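Local atomic coordinates of protein P47 (Clostridium botulinum, PDB entry 6EKT), a protein that may belong to a progenitor toxin complex that protects botulinum neurotoxin in the host gut, and resembles tubular lipid-binding (TULIP) proteins in fold. Residues 61-72 / 84-95. Residues are numbered along the deposited sequence; the frame is centred on the assembly and turned at random. Where two conformers were deposited one is given.
Sequences KQEIKMVFDNWE and IKTPIKEGYFKV
Ile64 and Phe93 face each other in an antiparallel ladder of the TULIP-like N-terminal domain, joining strands 62-68 and 91-94; a classic beta bulge sets Lys89 and Glu90 against Val67. Val67 O accepts a bond from Lys89 N (2.9 Å) and a weak one from Glu90 N. The buried face carries Ile64, Met66 and Phe93, which lie against helix 152-168; Met66 SD meets Ile88 CD1 at 3.9 Å. Gly91, opposite Met66, makes a CA-H...O contact from its CA to Lys65 O (3.2 Å). On the solvent-side face contacts are polar or aliphatic: Lys65 CB rests obliquely by the Tyr92 ring, and Glu63 extends alongside Lys94, its OE2 4.3 Å from Lys94 NZ, too long for a salt bridge. Tyr92 OH donates to Glu63 OE1 (2.9 Å) from above the carboxylate plane. Beyond the bulge Phe68 pairs with Ile88 and Asp69 N bonds to Pro87 O; a separate ladder begins at Glu72-Lys85. Between them Phe68 turns an edge to Thr86 O and a face to Trp71 NE1, 3.4 Å above its centre. With CG anti to the carbonyl carbon (chi1 -75°), Trp71 offers its five-membered ring to Thr86 CG2, a CH-pi contact 3.6 Å from the centroid.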
loop_
_atom_site.group_PDB
_atom_site.type_symbol
_atom_site.label_atom_id
_atom_site.label_comp_id
_atom_site.label_asym_id
_atom_site.label_seq_id
_atom_site.Cartn_x
_atom_site.Cartn_y
_atom_site.Cartn_z
ATOM N N LYS A 61 -46.885 -11.684 18.498
ATOM C CA LYS A 61 -47.073 -13.036 17.920
ATOM C C LYS A 61 -46.272 -13.263 16.637
ATOM O O LYS A 61 -46.839 -13.539 15.570
ATOM C CB LYS A 61 -48.565 -13.351 17.696
ATOM C CG LYS A 61 -49.345 -13.655 18.972
ATOM C CD LYS A 61 -50.695 -14.317 18.684
ATOM C CE LYS A 61 -51.726 -13.336 18.124
ATOM N NZ LYS A 61 -53.104 -13.906 18.084
ATOM N N GLN A 62 -44.955 -13.100 16.754
ATOM C CA GLN A 62 -44.035 -13.215 15.617
ATOM C C GLN A 62 -42.801 -14.000 16.022
ATOM O O GLN A 62 -42.272 -13.820 17.127
ATOM C CB GLN A 62 -43.615 -11.834 15.087
ATOM C CG GLN A 62 -44.695 -11.109 14.285
ATOM C CD GLN A 62 -44.237 -9.792 13.655
ATOM O OE1 GLN A 62 -43.100 -9.346 13.839
ATOM N NE2 GLN A 62 -45.135 -9.168 12.891
ATOM N N GLU A 63 -42.361 -14.878 15.126
ATOM C CA GLU A 63 -41.093 -15.593 15.298
ATOM C C GLU A 63 -40.394 -15.887 13.969
ATOM O O GLU A 63 -41.034 -15.971 12.920
ATOM C CB GLU A 63 -41.285 -16.874 16.127
ATOM C CG GLU A 63 -42.093 -17.954 15.436
ATOM C CD GLU A 63 -42.627 -19.006 16.393
ATOM O OE1 GLU A 63 -41.841 -19.838 16.897
ATOM O OE2 GLU A 63 -43.844 -19.007 16.622
ATOM N N ILE A 64 -39.072 -16.031 14.033
ATOM C CA ILE A 64 -38.250 -16.353 12.870
ATOM C C ILE A 64 -37.043 -17.201 13.297
ATOM O O ILE A 64 -36.467 -16.979 14.368
ATOM C CB ILE A 64 -37.819 -15.083 12.077
ATOM C CG1 ILE A 64 -37.002 -15.465 10.829
ATOM C CG2 ILE A 64 -37.098 -14.076 12.971
ATOM C CD1 ILE A 64 -36.798 -14.342 9.826
ATOM N N LYS A 65 -36.702 -18.182 12.464
ATOM C CA LYS A 65 -35.527 -19.022 12.660
ATOM C C LYS A 65 -34.814 -19.158 11.324
ATOM O O LYS A 65 -35.458 -19.485 10.317
ATOM C CB LYS A 65 -35.936 -20.417 13.174
ATOM C CG LYS A 65 -34.795 -21.423 13.255
ATOM C CD LYS A 65 -35.270 -22.708 13.914
ATOM C CE LYS A 65 -34.152 -23.726 13.971
ATOM N NZ LYS A 65 -34.714 -24.971 14.570
ATOM N N MET A 66 -33.494 -18.915 11.329
ATOM C CA MET A 66 -32.651 -19.018 10.129
ATOM C C MET A 66 -31.368 -19.774 10.423
ATOM O O MET A 66 -30.551 -19.335 11.245
ATOM C CB MET A 66 -32.316 -17.626 9.563
ATOM C CG MET A 66 -33.493 -16.852 8.986
ATOM S SD MET A 66 -33.121 -15.204 8.340
ATOM C CE MET A 66 -32.749 -14.271 9.820
ATOM N N VAL A 67 -31.190 -20.909 9.754
ATOM C CA VAL A 67 -29.914 -21.634 9.785
ATOM C C VAL A 67 -29.268 -21.458 8.402
ATOM O O VAL A 67 -29.860 -21.831 7.375
ATOM C CB VAL A 67 -30.078 -23.141 10.156
ATOM C CG1 VAL A 67 -28.731 -23.758 10.525
ATOM C CG2 VAL A 67 -31.067 -23.340 11.309
ATOM N N PHE A 68 -28.071 -20.871 8.382
ATOM C CA PHE A 68 -27.419 -20.476 7.130
ATOM C C PHE A 68 -26.602 -21.568 6.450
ATOM O O PHE A 68 -25.858 -22.312 7.095
ATOM C CB PHE A 68 -26.548 -19.222 7.336
ATOM C CG PHE A 68 -27.323 -18.026 7.820
ATOM C CD1 PHE A 68 -28.153 -17.315 6.958
ATOM C CD2 PHE A 68 -27.205 -17.599 9.142
ATOM C CE1 PHE A 68 -28.856 -16.200 7.406
ATOM C CE2 PHE A 68 -27.910 -16.493 9.602
ATOM C CZ PHE A 68 -28.737 -15.791 8.734
ATOM N N ASP A 69 -26.771 -21.649 5.133
ATOM C CA ASP A 69 -25.915 -22.428 4.242
ATOM C C ASP A 69 -24.480 -21.872 4.264
ATOM O O ASP A 69 -23.519 -22.619 4.488
ATOM C CB ASP A 69 -26.490 -22.356 2.822
ATOM C CG ASP A 69 -26.398 -23.667 2.075
ATOM O OD1 ASP A 69 -25.302 -24.003 1.590
ATOM O OD2 ASP A 69 -27.439 -24.352 1.954
ATOM N N ASN A 70 -24.371 -20.555 4.065
ATOM C CA ASN A 70 -23.108 -19.841 3.870
ATOM C C ASN A 70 -23.408 -18.341 3.916
ATOM O O ASN A 70 -24.576 -17.957 3.859
ATOM C CB ASN A 70 -22.513 -20.192 2.504
ATOM C CG ASN A 70 -21.080 -19.730 2.368
ATOM O OD1 ASN A 70 -20.454 -19.368 3.358
ATOM N ND2 ASN A 70 -20.558 -19.730 1.150
ATOM N N TRP A 71 -22.370 -17.511 4.051
ATOM C CA TRP A 71 -22.452 -16.080 3.703
ATOM C C TRP A 71 -21.362 -15.863 2.664
ATOM O O TRP A 71 -20.247 -16.368 2.829
ATOM C CB TRP A 71 -22.198 -15.158 4.898
ATOM C CG TRP A 71 -23.299 -15.021 5.911
ATOM C CD1 TRP A 71 -24.391 -15.844 6.092
ATOM C CD2 TRP A 71 -23.381 -14.027 6.934
ATOM N NE1 TRP A 71 -25.161 -15.395 7.142
ATOM C CE2 TRP A 71 -24.560 -14.293 7.687
ATOM C CE3 TRP A 71 -22.579 -12.926 7.287
ATOM C CZ2 TRP A 71 -24.959 -13.492 8.764
ATOM C CZ3 TRP A 71 -22.966 -12.139 8.368
ATOM C CH2 TRP A 71 -24.156 -12.422 9.091
ATOM N N GLU A 72 -21.673 -15.140 1.592
ATOM C CA GLU A 72 -20.731 -14.942 0.485
ATOM C C GLU A 72 -20.789 -13.507 -0.012
ATOM O O GLU A 72 -21.869 -13.009 -0.347
ATOM C CB GLU A 72 -21.039 -15.901 -0.672
ATOM C CG GLU A 72 -20.174 -15.694 -1.918
ATOM C CD GLU A 72 -20.707 -16.379 -3.178
ATOM O OE1 GLU A 72 -21.820 -16.945 -3.154
ATOM O OE2 GLU A 72 -20.004 -16.355 -4.214
ATOM N N ILE A 84 -23.652 -9.072 0.259
ATOM C CA ILE A 84 -23.505 -10.484 0.628
ATOM C C ILE A 84 -24.774 -11.292 0.365
ATOM O O ILE A 84 -25.894 -10.757 0.474
ATOM C CB ILE A 84 -23.039 -10.687 2.093
ATOM C CG1 ILE A 84 -24.062 -10.128 3.101
ATOM C CG2 ILE A 84 -21.620 -10.124 2.293
ATOM C CD1 ILE A 84 -23.889 -10.654 4.517
ATOM N N LYS A 85 -24.588 -12.553 -0.020
ATOM C CA LYS A 85 -25.692 -13.507 -0.110
ATOM C C LYS A 85 -25.697 -14.316 1.181
ATOM O O LYS A 85 -24.633 -14.756 1.630
ATOM C CB LYS A 85 -25.504 -14.465 -1.286
ATOM C CG LYS A 85 -25.600 -13.862 -2.680
ATOM C CD LYS A 85 -25.414 -14.986 -3.688
ATOM C CE LYS A 85 -25.083 -14.487 -5.087
ATOM N NZ LYS A 85 -24.798 -15.659 -5.971
ATOM N N THR A 86 -26.879 -14.529 1.766
ATOM C CA THR A 86 -26.980 -15.300 3.009
ATOM C C THR A 86 -27.975 -16.470 2.860
ATOM O O THR A 86 -28.991 -16.506 3.562
ATOM C CB THR A 86 -27.350 -14.417 4.229
ATOM O OG1 THR A 86 -28.654 -13.853 4.033
ATOM C CG2 THR A 86 -26.337 -13.279 4.445
ATOM N N PRO A 87 -27.684 -17.429 1.942
ATOM C CA PRO A 87 -28.609 -18.534 1.682
ATOM C C PRO A 87 -28.988 -19.277 2.975
ATOM O O PRO A 87 -28.116 -19.618 3.787
ATOM C CB PRO A 87 -27.829 -19.444 0.715
ATOM C CG PRO A 87 -26.391 -19.046 0.880
ATOM C CD PRO A 87 -26.450 -17.568 1.136
ATOM N N ILE A 88 -30.289 -19.454 3.168
ATOM C CA ILE A 88 -30.854 -20.159 4.326
ATOM C C ILE A 88 -31.100 -21.617 3.924
ATOM O O ILE A 88 -31.885 -21.890 3.010
ATOM C CB ILE A 88 -32.183 -19.506 4.808
ATOM C CG1 ILE A 88 -31.968 -18.028 5.167
ATOM C CG2 ILE A 88 -32.746 -20.227 6.035
ATOM C CD1 ILE A 88 -33.200 -17.165 4.991
ATOM N N LYS A 89 -30.434 -22.543 4.607
ATOM C CA LYS A 89 -30.658 -23.974 4.337
ATOM C C LYS A 89 -31.949 -24.514 4.960
ATOM O O LYS A 89 -32.590 -25.396 4.380
ATOM C CB LYS A 89 -29.440 -24.847 4.700
ATOM C CG LYS A 89 -29.036 -24.911 6.171
ATOM C CD LYS A 89 -28.009 -26.021 6.407
ATOM C CE LYS A 89 -27.104 -25.707 7.591
ATOM N NZ LYS A 89 -25.918 -26.616 7.658
ATOM N N GLU A 90 -32.312 -23.994 6.134
ATOM C CA GLU A 90 -33.546 -24.381 6.827
ATOM C C GLU A 90 -34.012 -23.291 7.794
ATOM O O GLU A 90 -33.215 -22.493 8.306
ATOM C CB GLU A 90 -33.407 -25.735 7.554
ATOM C CG GLU A 90 -32.436 -25.728 8.722
ATOM C CD GLU A 90 -32.569 -26.937 9.619
ATOM O OE1 GLU A 90 -33.590 -27.064 10.325
ATOM O OE2 GLU A 90 -31.648 -27.765 9.625
ATOM N N GLY A 91 -35.311 -23.291 8.051
ATOM C CA GLY A 91 -35.917 -22.298 8.914
ATOM C C GLY A 91 -37.313 -21.914 8.477
ATOM O O GLY A 91 -37.861 -22.469 7.517
ATOM N N TYR A 92 -37.865 -20.932 9.180
ATOM C CA TYR A 92 -39.239 -20.492 8.981
ATOM C C TYR A 92 -39.462 -19.118 9.614
ATOM O O TYR A 92 -38.666 -18.654 10.438
ATOM C CB TYR A 92 -40.215 -21.526 9.601
ATOM C CG TYR A 92 -40.206 -21.531 11.115
ATOM C CD1 TYR A 92 -39.258 -22.277 11.824
ATOM C CD2 TYR A 92 -41.140 -20.769 11.841
ATOM C CE1 TYR A 92 -39.231 -22.268 13.213
ATOM C CE2 TYR A 92 -41.126 -20.755 13.233
ATOM C CZ TYR A 92 -40.167 -21.502 13.908
ATOM O OH TYR A 92 -40.142 -21.493 15.278
ATOM N N PHE A 93 -40.558 -18.475 9.235
ATOM C CA PHE A 93 -41.116 -17.425 10.076
ATOM C C PHE A 93 -42.622 -17.611 10.237
ATOM O O PHE A 93 -43.266 -18.243 9.395
ATOM C CB PHE A 93 -40.723 -16.017 9.610
ATOM C CG PHE A 93 -41.404 -15.557 8.350
ATOM C CD1 PHE A 93 -40.859 -15.843 7.097
ATOM C CD2 PHE A 93 -42.571 -14.784 8.413
ATOM C CE1 PHE A 93 -41.474 -15.389 5.928
ATOM C CE2 PHE A 93 -43.189 -14.328 7.248
ATOM C CZ PHE A 93 -42.638 -14.629 6.007
ATOM N N LYS A 94 -43.129 -17.092 11.339
ATOM C CA LYS A 94 -44.524 -17.191 11.709
ATOM C C LYS A 94 -45.081 -15.853 12.093
ATOM O O LYS A 94 -44.510 -15.170 12.899
ATOM C CB LYS A 94 -44.649 -18.126 12.906
ATOM C CG LYS A 94 -46.061 -18.580 13.239
ATOM C CD LYS A 94 -46.045 -19.833 14.107
ATOM C CE LYS A 94 -47.450 -20.223 14.551
ATOM N NZ LYS A 94 -47.449 -21.214 15.669
ATOM N N VAL A 95 -46.230 -15.509 11.531
ATOM C CA VAL A 95 -46.866 -14.251 11.817
ATOM C C VAL A 95 -48.305 -14.337 12.347
ATOM O O VAL A 95 -48.499 -14.366 13.527
ATOM C CB VAL A 95 -46.767 -13.247 10.616
ATOM C CG1 VAL A 95 -47.333 -11.888 10.975
ATOM C CG2 VAL A 95 -45.321 -13.009 10.251
#